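Local structure of putative nucleoprotein (Infectious salmon anemia virus, 4EWC) at residues Ala567-Met572 / Lys578-Ile583; Ala457-Asn462 / Arg498-Pro503; Glu417-Ile422 / Val447-Thr452. The protein encapsidates the negative-strand viral RNA, protecting it from nucleases and forming the ribonucleoprotein that serves as template for transcription and replication. All blocks are in the same frame, centred on the assembly; numbering follows the deposited sequence.

Interaction 1: Ala567-Met572 / Lys578-Ile583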
loop_
_atom_site.group_PDB
_atom_site.type_symbol
_atom_site.label_atom_id
_atom_site.label_comp_id
_atom_site.label_asym_id
_atom_site.label_seq_id
_atom_site.Cartn_x
_atom_site.Cartn_y
_atom_site.Cartn_z
ATOM N N ALA A 567 -7.898 11.040 -1.881
ATOM C CA ALA A 567 -7.551 9.620 -1.741
ATOM C C ALA A 567 -8.779 8.724 -1.954
ATOM O O ALA A 567 -9.856 9.003 -1.443
ATOM C CB ALA A 567 -6.914 9.349 -0.373
ATOM N N VAL A 568 -8.617 7.655 -2.723
ATOM C CA VAL A 568 -9.743 6.798 -3.081
ATOM C C VAL A 568 -9.882 5.634 -2.115
ATOM O O VAL A 568 -8.955 4.837 -1.938
ATOM C CB VAL A 568 -9.555 6.210 -4.480
ATOM C CG1 VAL A 568 -10.755 5.356 -4.855
ATOM C CG2 VAL A 568 -9.310 7.322 -5.495
ATOM N N LYS A 569 -11.039 5.506 -1.492
ATOM C CA LYS A 569 -11.207 4.405 -0.560
ATOM C C LYS A 569 -12.290 3.426 -0.968
ATOM O O LYS A 569 -13.197 3.759 -1.712
ATOM C CB LYS A 569 -11.401 4.909 0.870
ATOM C CG LYS A 569 -12.754 5.451 1.195
ATOM C CD LYS A 569 -12.880 5.549 2.714
ATOM C CE LYS A 569 -14.124 6.312 3.135
ATOM N NZ LYS A 569 -14.264 6.291 4.619
ATOM N N THR A 570 -12.168 2.202 -0.483
ATOM C CA THR A 570 -13.105 1.151 -0.853
ATOM C C THR A 570 -13.272 0.136 0.298
ATOM O O THR A 570 -12.444 0.068 1.199
ATOM C CB THR A 570 -12.688 0.495 -2.192
ATOM O OG1 THR A 570 -13.724 -0.378 -2.657
ATOM C CG2 THR A 570 -11.376 -0.254 -2.068
ATOM N N PHE A 571 -14.349 -0.628 0.289
ATOM C CA PHE A 571 -14.613 -1.524 1.394
ATOM C C PHE A 571 -14.358 -2.961 1.011
ATOM O O PHE A 571 -14.792 -3.416 -0.042
ATOM C CB PHE A 571 -16.050 -1.336 1.899
ATOM C CG PHE A 571 -16.284 -0.012 2.560
ATOM C CD1 PHE A 571 -16.574 1.113 1.808
ATOM C CD2 PHE A 571 -16.175 0.120 3.933
ATOM C CE1 PHE A 571 -16.765 2.349 2.419
ATOM C CE2 PHE A 571 -16.371 1.353 4.552
ATOM C CZ PHE A 571 -16.666 2.456 3.794
HETATM N N MSE A 572 -13.610 -3.662 1.857
HETATM C CA MSE A 572 -13.445 -5.106 1.728
HETATM C C MSE A 572 -14.418 -5.786 2.704
HETATM O O MSE A 572 -14.485 -5.438 3.883
HETATM C CB MSE A 572 -12.020 -5.516 2.051
HETATM C CG MSE A 572 -10.955 -4.816 1.203
HETATM SE SE MSE A 572 -11.260 -5.189 -0.728
HETATM C CE MSE A 572 -11.706 -3.416 -1.270
ATOM N N LYS A 578 -17.489 -5.323 7.438
ATOM C CA LYS A 578 -17.035 -4.519 6.305
ATOM C C LYS A 578 -15.902 -3.592 6.734
ATOM O O LYS A 578 -15.950 -3.021 7.822
ATOM C CB LYS A 578 -18.210 -3.689 5.780
ATOM C CG LYS A 578 -18.052 -3.218 4.359
ATOM C CD LYS A 578 -19.311 -2.547 3.827
ATOM C CE LYS A 578 -19.667 -1.329 4.635
ATOM N NZ LYS A 578 -20.511 -0.402 3.822
ATOM N N SER A 579 -14.897 -3.415 5.881
ATOM C CA SER A 579 -13.704 -2.646 6.279
ATOM C C SER A 579 -13.132 -1.764 5.199
ATOM O O SER A 579 -12.802 -2.238 4.120
ATOM C CB SER A 579 -12.588 -3.578 6.760
ATOM O OG SER A 579 -11.730 -2.866 7.609
ATOM N N ALA A 580 -12.965 -0.487 5.506
ATOM C CA ALA A 580 -12.386 0.446 4.533
ATOM C C ALA A 580 -10.879 0.258 4.307
ATOM O O ALA A 580 -10.108 0.069 5.260
ATOM C CB ALA A 580 -12.679 1.877 4.933
ATOM N N ILE A 581 -10.473 0.286 3.037
ATOM C CA ILE A 581 -9.058 0.414 2.664
ATOM C C ILE A 581 -8.919 1.519 1.635
ATOM O O ILE A 581 -9.907 1.913 1.014
ATOM C CB ILE A 581 -8.453 -0.886 2.063
ATOM C CG1 ILE A 581 -9.047 -1.193 0.691
ATOM C CG2 ILE A 581 -8.597 -2.066 3.027
ATOM C CD1 ILE A 581 -8.210 -2.135 -0.138
ATOM N N VAL A 582 -7.695 2.013 1.461
ATOM C CA VAL A 582 -7.381 3.000 0.422
ATOM C C VAL A 582 -6.743 2.342 -0.799
ATOM O O VAL A 582 -5.764 1.610 -0.687
ATOM C CB VAL A 582 -6.377 4.075 0.928
ATOM C CG1 VAL A 582 -5.759 4.825 -0.252
ATOM C CG2 VAL A 582 -7.037 5.033 1.892
ATOM N N ILE A 583 -7.287 2.606 -1.974
ATOM C CA ILE A 583 -6.601 2.177 -3.190
ATOM C C ILE A 583 -5.487 3.198 -3.471
ATOM O O ILE A 583 -5.753 4.337 -3.881
ATOM C CB ILE A 583 -7.581 2.056 -4.383
ATOM C CG1 ILE A 583 -8.723 1.125 -4.013
ATOM C CG2 ILE A 583 -6.891 1.535 -5.621
ATOM C CD1 ILE A 583 -9.913 1.233 -4.944
HETATM O O HOH W 1 -5.996 6.949 -3.640
#
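Thr570 and Ile581 sit across from each other in two antiparallel strands and trade a pair of backbone hydrogen bonds. Thr570 N reaches Ile581 O at 2.7 Å, and Ile581 N returns to Thr570 O, almost straight at 174°. One hydrogen-bonded pair further on, Met572 N binds Ser579 O at 2.8 Å and Ser579 N binds Met572 O. At the Val568 end the direct bond from Ile583 N to Val568 O remains, and a water mediates the return link, accepting a hydrogen bond from Val568 N and donating one to Ile583 O. Between these pairs, Lys569 faces Val582 and Phe571 faces Ala580 as non-hydrogen-bonded pairs.

The aromatic contacts lie on the face that carries Phe571. Its ring has company on both sides: Lys578 NZ stands over one face, 4.4 Å from the ring centroid and only 11° off the normal, a cation-pi contact, while Ala580 CB makes an off-centre CH-pi contact with the opposite face. The Lys578 chain slants across the phenylalanine, its CG 3.7 Å from Phe571 CB, and then bends at chi3 (61°) to bring the amine over the ring.

Apolar packing fills the other face. Thr570 CG2 meets the CD1 end of Ile583 at 3.6 Å and also touches Ile581 CG1. The bent selenomethionine chain of Met572 crosses Ile581 at about a right angle, with Met572 CE 3.9 Å from Ile581 CD1. Helix 457-463 covers this side through Asp458 and Asn462, and Tyr470 of the second subunit packs on Ile581 and hydrogen-bonds Val582 N. The arrangement is a beta hairpin, supplying the middle strand and one outer strand of a three-stranded antiparallel sheet.

Interaction 2: Ala457-Asn462 / Arg498-Pro503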
loop_
_atom_site.group_PDB
_atom_site.type_symbol
_atom_site.label_atom_id
_atom_site.label_comp_id
_atom_site.label_asym_id
_atom_site.label_seq_id
_atom_site.Cartn_x
_atom_site.Cartn_y
_atom_site.Cartn_z
ATOM N N ALA A 457 -2.941 -3.502 -5.919
ATOM C CA ALA A 457 -2.234 -4.414 -5.024
ATOM C C ALA A 457 -2.866 -4.443 -3.634
ATOM O O ALA A 457 -2.958 -5.507 -3.025
ATOM C CB ALA A 457 -0.758 -4.040 -4.926
ATOM N N ASP A 458 -3.283 -3.280 -3.140
ATOM C CA ASP A 458 -3.968 -3.206 -1.855
ATOM C C ASP A 458 -5.167 -4.140 -1.850
ATOM O O ASP A 458 -5.399 -4.865 -0.881
ATOM C CB ASP A 458 -4.449 -1.799 -1.569
ATOM C CG ASP A 458 -3.315 -0.810 -1.427
ATOM O OD1 ASP A 458 -2.664 -0.839 -0.358
ATOM O OD2 ASP A 458 -3.093 0.008 -2.367
ATOM N N ILE A 459 -5.924 -4.115 -2.943
ATOM C CA ILE A 459 -7.100 -4.946 -3.072
ATOM C C ILE A 459 -6.727 -6.418 -3.044
ATOM O O ILE A 459 -7.282 -7.188 -2.240
ATOM C CB ILE A 459 -7.920 -4.638 -4.339
ATOM C CG1 ILE A 459 -8.408 -3.200 -4.326
ATOM C CG2 ILE A 459 -9.130 -5.592 -4.454
ATOM C CD1 ILE A 459 -9.254 -2.837 -5.544
ATOM N N ILE A 460 -5.808 -6.799 -3.934
ATOM C CA ILE A 460 -5.222 -8.144 -3.957
ATOM C C ILE A 460 -4.833 -8.599 -2.557
ATOM O O ILE A 460 -5.211 -9.682 -2.121
ATOM C CB ILE A 460 -3.933 -8.201 -4.801
ATOM C CG1 ILE A 460 -4.239 -7.966 -6.283
ATOM C CG2 ILE A 460 -3.249 -9.520 -4.599
ATOM C CD1 ILE A 460 -5.031 -9.074 -6.912
ATOM N N GLU A 461 -4.075 -7.768 -1.852
ATOM C CA GLU A 461 -3.614 -8.151 -0.525
ATOM C C GLU A 461 -4.780 -8.391 0.434
ATOM O O GLU A 461 -4.790 -9.366 1.180
ATOM C CB GLU A 461 -2.658 -7.126 0.061
ATOM C CG GLU A 461 -2.033 -7.569 1.356
ATOM C CD GLU A 461 -0.714 -8.275 1.119
ATOM O OE1 GLU A 461 0.041 -7.812 0.223
ATOM O OE2 GLU A 461 -0.434 -9.283 1.825
ATOM N N ASN A 462 -5.767 -7.505 0.427
ATOM C CA ASN A 462 -6.933 -7.747 1.278
ATOM C C ASN A 462 -7.848 -8.883 0.796
ATOM O O ASN A 462 -8.570 -9.477 1.593
ATOM C CB ASN A 462 -7.737 -6.471 1.482
ATOM C CG ASN A 462 -7.024 -5.487 2.364
ATOM O OD1 ASN A 462 -7.347 -5.342 3.549
ATOM N ND2 ASN A 462 -6.031 -4.807 1.795
ATOM N N ARG A 498 -11.651 -12.256 1.189
ATOM C CA ARG A 498 -12.541 -11.084 1.161
ATOM C C ARG A 498 -12.877 -10.596 -0.238
ATOM O O ARG A 498 -12.122 -10.819 -1.177
ATOM C CB ARG A 498 -11.925 -9.924 1.934
ATOM C CG ARG A 498 -12.227 -9.915 3.412
ATOM C CD ARG A 498 -11.647 -8.682 4.020
ATOM N NE ARG A 498 -12.432 -8.216 5.150
ATOM C CZ ARG A 498 -12.125 -7.148 5.881
ATOM N NH1 ARG A 498 -11.021 -6.439 5.600
ATOM N NH2 ARG A 498 -12.924 -6.799 6.897
ATOM N N TYR A 499 -14.000 -9.904 -0.377
ATOM C CA TYR A 499 -14.366 -9.327 -1.676
ATOM C C TYR A 499 -14.634 -7.832 -1.551
ATOM O O TYR A 499 -15.020 -7.353 -0.491
ATOM C CB TYR A 499 -15.567 -10.077 -2.305
ATOM C CG TYR A 499 -16.893 -9.804 -1.638
ATOM C CD1 TYR A 499 -17.677 -8.745 -2.052
ATOM C CD2 TYR A 499 -17.355 -10.597 -0.591
ATOM C CE1 TYR A 499 -18.868 -8.466 -1.455
ATOM C CE2 TYR A 499 -18.563 -10.330 0.022
ATOM C CZ TYR A 499 -19.320 -9.256 -0.419
ATOM O OH TYR A 499 -20.532 -8.951 0.159
ATOM N N GLU A 500 -14.403 -7.094 -2.629
ATOM C CA GLU A 500 -14.647 -5.650 -2.623
ATOM C C GLU A 500 -16.140 -5.328 -2.789
ATOM O O GLU A 500 -16.796 -5.843 -3.700
ATOM C CB GLU A 500 -13.837 -4.950 -3.727
ATOM C CG GLU A 500 -14.228 -3.485 -3.954
ATOM C CD GLU A 500 -13.329 -2.756 -4.961
ATOM O OE1 GLU A 500 -12.875 -3.362 -5.952
ATOM O OE2 GLU A 500 -13.067 -1.556 -4.764
ATOM N N ALA A 501 -16.667 -4.490 -1.900
ATOM C CA ALA A 501 -18.037 -4.026 -2.034
ATOM C C ALA A 501 -18.119 -3.225 -3.311
ATOM O O ALA A 501 -17.217 -2.470 -3.627
ATOM C CB ALA A 501 -18.454 -3.168 -0.851
ATOM N N ARG A 502 -19.192 -3.415 -4.056
ATOM C CA ARG A 502 -19.420 -2.643 -5.241
ATOM C C ARG A 502 -19.901 -1.264 -4.797
ATOM O O ARG A 502 -20.851 -1.153 -4.038
ATOM C CB ARG A 502 -20.449 -3.354 -6.117
ATOM C CG ARG A 502 -20.491 -2.837 -7.525
ATOM C CD ARG A 502 -21.593 -3.498 -8.306
ATOM N NE ARG A 502 -21.243 -4.832 -8.776
ATOM C CZ ARG A 502 -20.485 -5.081 -9.843
ATOM N NH1 ARG A 502 -19.956 -4.088 -10.554
ATOM N NH2 ARG A 502 -20.249 -6.333 -10.200
ATOM N N PRO A 503 -19.223 -0.203 -5.250
ATOM C CA PRO A 503 -19.576 1.155 -4.806
ATOM C C PRO A 503 -20.861 1.683 -5.463
ATOM O O PRO A 503 -21.110 1.358 -6.629
ATOM C CB PRO A 503 -18.378 1.990 -5.250
ATOM C CG PRO A 503 -17.788 1.238 -6.414
ATOM C CD PRO A 503 -18.078 -0.227 -6.183
#
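Arg498 meets the helix at Asn462, where the arginine's CB lies 3.4 Å from the backbone O of Asn462. Its CG and CD stay within touching distance of that same oxygen, so the aliphatic part of the side chain runs past the last turn of the helix. Further out, Asn462 OD1 lies at the edge of the Arg498 guanidinium, near its plane, but the 4.3 Å to NH1 is no hydrogen bond. The asparagine amide is held by a bond of its own: Asn462 ND2 donates to Asp458 O at 2.8 Å and nearly straight (168°). Asp458 O also takes the regular helical bond from Asn462 N, the two donors arriving from opposite faces of its plane. This fixes the amide's rotation and presents OD1 toward the arginine.

Tyr499 points away from helix 457-463 and packs on helix 417-425 instead. Glu500 turns back inward. With CG anti to the backbone N (chi1 169°) and the chain extended beyond it, the carboxylate reaches the tip of Ile459, whose CD1 lies 3.7 Å from Glu500 OE1. That buried carboxylate, set against an isoleucine methyl, has its polar needs met from elsewhere: Glu500 OE1 bonds Ser521 OG of the second subunit, and OE2 bonds Thr570 OG1. The same Ser521 packs on Ile459.

Beyond it the chain leaves the helix. Ala501 is held by backbone bonding to Phe571, Arg502 NE bonds Lys414 O, and Pro503 packs on Phe522 of the second subunit. The result is alpha-on-beta packing in the orthomyxovirus nucleoprotein C-terminal region: a short helix on one face of a small antiparallel sheet, with Arg498 and Glu500 of the outer strand's segment meeting its flank.

Interaction 3: Glu417-Ile422 / Val447-Thr452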
loop_
_atom_site.group_PDB
_atom_site.type_symbol
_atom_site.label_atom_id
_atom_site.label_comp_id
_atom_site.label_asym_id
_atom_site.label_seq_id
_atom_site.Cartn_x
_atom_site.Cartn_y
_atom_site.Cartn_z
ATOM N N GLU A 417 -19.052 -12.336 -3.114
ATOM C CA GLU A 417 -19.598 -12.972 -1.903
ATOM C C GLU A 417 -19.739 -14.495 -1.997
ATOM O O GLU A 417 -19.252 -15.219 -1.147
ATOM C CB GLU A 417 -20.947 -12.378 -1.506
ATOM C CG GLU A 417 -21.516 -12.980 -0.242
ATOM C CD GLU A 417 -22.765 -12.256 0.249
ATOM O OE1 GLU A 417 -23.881 -12.703 -0.078
ATOM O OE2 GLU A 417 -22.629 -11.249 0.972
ATOM N N ASP A 418 -20.415 -14.970 -3.025
ATOM C CA ASP A 418 -20.600 -16.382 -3.184
ATOM C C ASP A 418 -19.277 -17.054 -3.460
ATOM O O ASP A 418 -19.022 -18.156 -2.974
ATOM C CB ASP A 418 -21.639 -16.688 -4.268
ATOM C CG ASP A 418 -23.011 -16.129 -3.926
ATOM O OD1 ASP A 418 -23.291 -15.910 -2.727
ATOM O OD2 ASP A 418 -23.813 -15.894 -4.853
ATOM N N ALA A 419 -18.417 -16.402 -4.220
ATOM C CA ALA A 419 -17.066 -16.941 -4.422
ATOM C C ALA A 419 -16.332 -17.098 -3.093
ATOM O O ALA A 419 -15.693 -18.112 -2.875
ATOM C CB ALA A 419 -16.264 -16.099 -5.389
ATOM N N CYS A 420 -16.430 -16.116 -2.201
ATOM C CA CYS A 420 -15.757 -16.262 -0.913
ATOM C C CYS A 420 -16.390 -17.374 -0.032
ATOM O O CYS A 420 -15.680 -18.084 0.691
ATOM C CB CYS A 420 -15.656 -14.936 -0.165
ATOM S SG CYS A 420 -14.679 -13.635 -1.022
ATOM N N LYS A 421 -17.709 -17.536 -0.108
ATOM C CA LYS A 421 -18.395 -18.593 0.626
ATOM C C LYS A 421 -17.895 -19.954 0.223
ATOM O O LYS A 421 -17.729 -20.832 1.068
ATOM C CB LYS A 421 -19.891 -18.548 0.397
ATOM C CG LYS A 421 -20.618 -17.517 1.233
ATOM C CD LYS A 421 -22.082 -17.505 0.856
ATOM C CE LYS A 421 -22.813 -16.295 1.413
ATOM N NZ LYS A 421 -24.220 -16.293 0.917
ATOM N N ILE A 422 -17.654 -20.142 -1.070
ATOM C CA ILE A 422 -17.109 -21.412 -1.537
ATOM C C ILE A 422 -15.660 -21.565 -1.076
ATOM O O ILE A 422 -15.244 -22.649 -0.646
ATOM C CB ILE A 422 -17.223 -21.550 -3.061
ATOM C CG1 ILE A 422 -18.682 -21.763 -3.442
ATOM C CG2 ILE A 422 -16.362 -22.712 -3.581
ATOM C CD1 ILE A 422 -18.925 -21.714 -4.911
ATOM N N VAL A 447 -5.645 -12.912 -8.033
ATOM C CA VAL A 447 -5.758 -12.390 -9.384
ATOM C C VAL A 447 -6.932 -13.034 -10.173
ATOM O O VAL A 447 -7.685 -12.334 -10.823
ATOM C CB VAL A 447 -4.393 -12.444 -10.111
ATOM C CG1 VAL A 447 -4.551 -12.515 -11.627
ATOM C CG2 VAL A 447 -3.551 -11.249 -9.702
ATOM N N SER A 448 -7.118 -14.341 -10.086
ATOM C CA SER A 448 -8.259 -14.952 -10.747
ATOM C C SER A 448 -9.619 -14.569 -10.124
ATOM O O SER A 448 -10.631 -14.356 -10.842
ATOM C CB SER A 448 -8.094 -16.459 -10.847
ATOM O OG SER A 448 -7.064 -16.762 -11.792
HETATM N N MSE A 449 -9.646 -14.444 -8.801
HETATM C CA MSE A 449 -10.873 -14.006 -8.141
HETATM C C MSE A 449 -11.390 -12.656 -8.650
HETATM O O MSE A 449 -12.593 -12.477 -8.822
HETATM C CB MSE A 449 -10.744 -14.031 -6.628
HETATM C CG MSE A 449 -10.760 -15.445 -6.078
HETATM SE SE MSE A 449 -10.741 -15.419 -4.123
HETATM C CE MSE A 449 -12.691 -15.271 -3.990
ATOM N N VAL A 450 -10.482 -11.720 -8.904
ATOM C CA VAL A 450 -10.871 -10.432 -9.432
ATOM C C VAL A 450 -10.705 -10.403 -10.939
ATOM O O VAL A 450 -10.978 -9.382 -11.588
ATOM C CB VAL A 450 -10.094 -9.297 -8.764
ATOM C CG1 VAL A 450 -10.379 -9.307 -7.257
ATOM C CG2 VAL A 450 -8.579 -9.409 -9.085
ATOM N N ALA A 451 -10.285 -11.547 -11.485
ATOM C CA ALA A 451 -10.184 -11.743 -12.938
ATOM C C ALA A 451 -9.378 -10.667 -13.661
ATOM O O ALA A 451 -9.744 -10.253 -14.760
ATOM C CB ALA A 451 -11.578 -11.838 -13.559
ATOM N N THR A 452 -8.287 -10.221 -13.048
ATOM C CA THR A 452 -7.422 -9.229 -13.696
ATOM C C THR A 452 -6.056 -9.092 -13.052
ATOM O O THR A 452 -5.942 -8.934 -11.842
ATOM C CB THR A 452 -8.087 -7.822 -13.787
ATOM O OG1 THR A 452 -7.246 -6.952 -14.559
ATOM C CG2 THR A 452 -8.376 -7.218 -12.384
#
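Ala419 and Met449 mark the nearest approach of two helical segments, with 7.8 Å between their CA atoms, early in helix 417-425 on one side and at the last turn of helix 438-449 on the other. No hydrogen bond crosses the gap; a single side chain bridges it. Met449, modelled as selenomethionine, points at the facing helix, runs extended through chi2 (-175°) and then bends at chi3, which delivers its methyl end-on to two neighbouring residues. There Met449 CE touches Ala419 CB at 3.9 Å. It lies equally far from the sulfur of Cys420, SG, and so rests between the alanine methyl and the thiol. All three residues are buried. This is helix-to-helix packing in the interior of the nucleoprotein's C-terminal region, small residues on one helix receiving one long flexible chain from the other. Around it, Pro392 packs on Ala419, and Tyr499 and Val497 lie against Cys420.

Just past Met449 the helix stops in a Schellman motif. Ala451 is the C-prime residue, its phi positive at 53°, and Thr452 N folds back to Val447 O at 3.1 Å, while the accompanying bond from Ala451 N to Ser448 O is weak. The carbonyl of Val450 accepts from Lys388 NZ, and Ser448 OG is bonded to Ser267 O, which ties this helix end to helix 253-269. On helix 417-425, away from the methionine, the exposed Lys421 forms long salt bridges with two acids of the preceding turn, its NZ 3.7 Å from Glu417 OE1 and 3.8 Å from Asp418 OD1.

Following the chain from the N terminus, interaction 3 comes first, joining 417-422 to 447-452 across 24 intervening residues. A short connection leads to helix 457-463, where interaction 2 opens; it closes at 498-503, after 35 intervening residues. Interaction 1 then closes the tight turn of the hairpin. The three follow in series, neither nesting nor crossing, but they meet in space. Tyr499 OH probably hydrogen-bonds Glu417 OE2, joining interactions 2 and 3, while strand 499-500 pairs with 568-574 and so joins interactions 1 and 2. Interactions 1 and 3 do not touch, their nearest atoms about 8 Å apart, and 457-462 with 498-503 spans them.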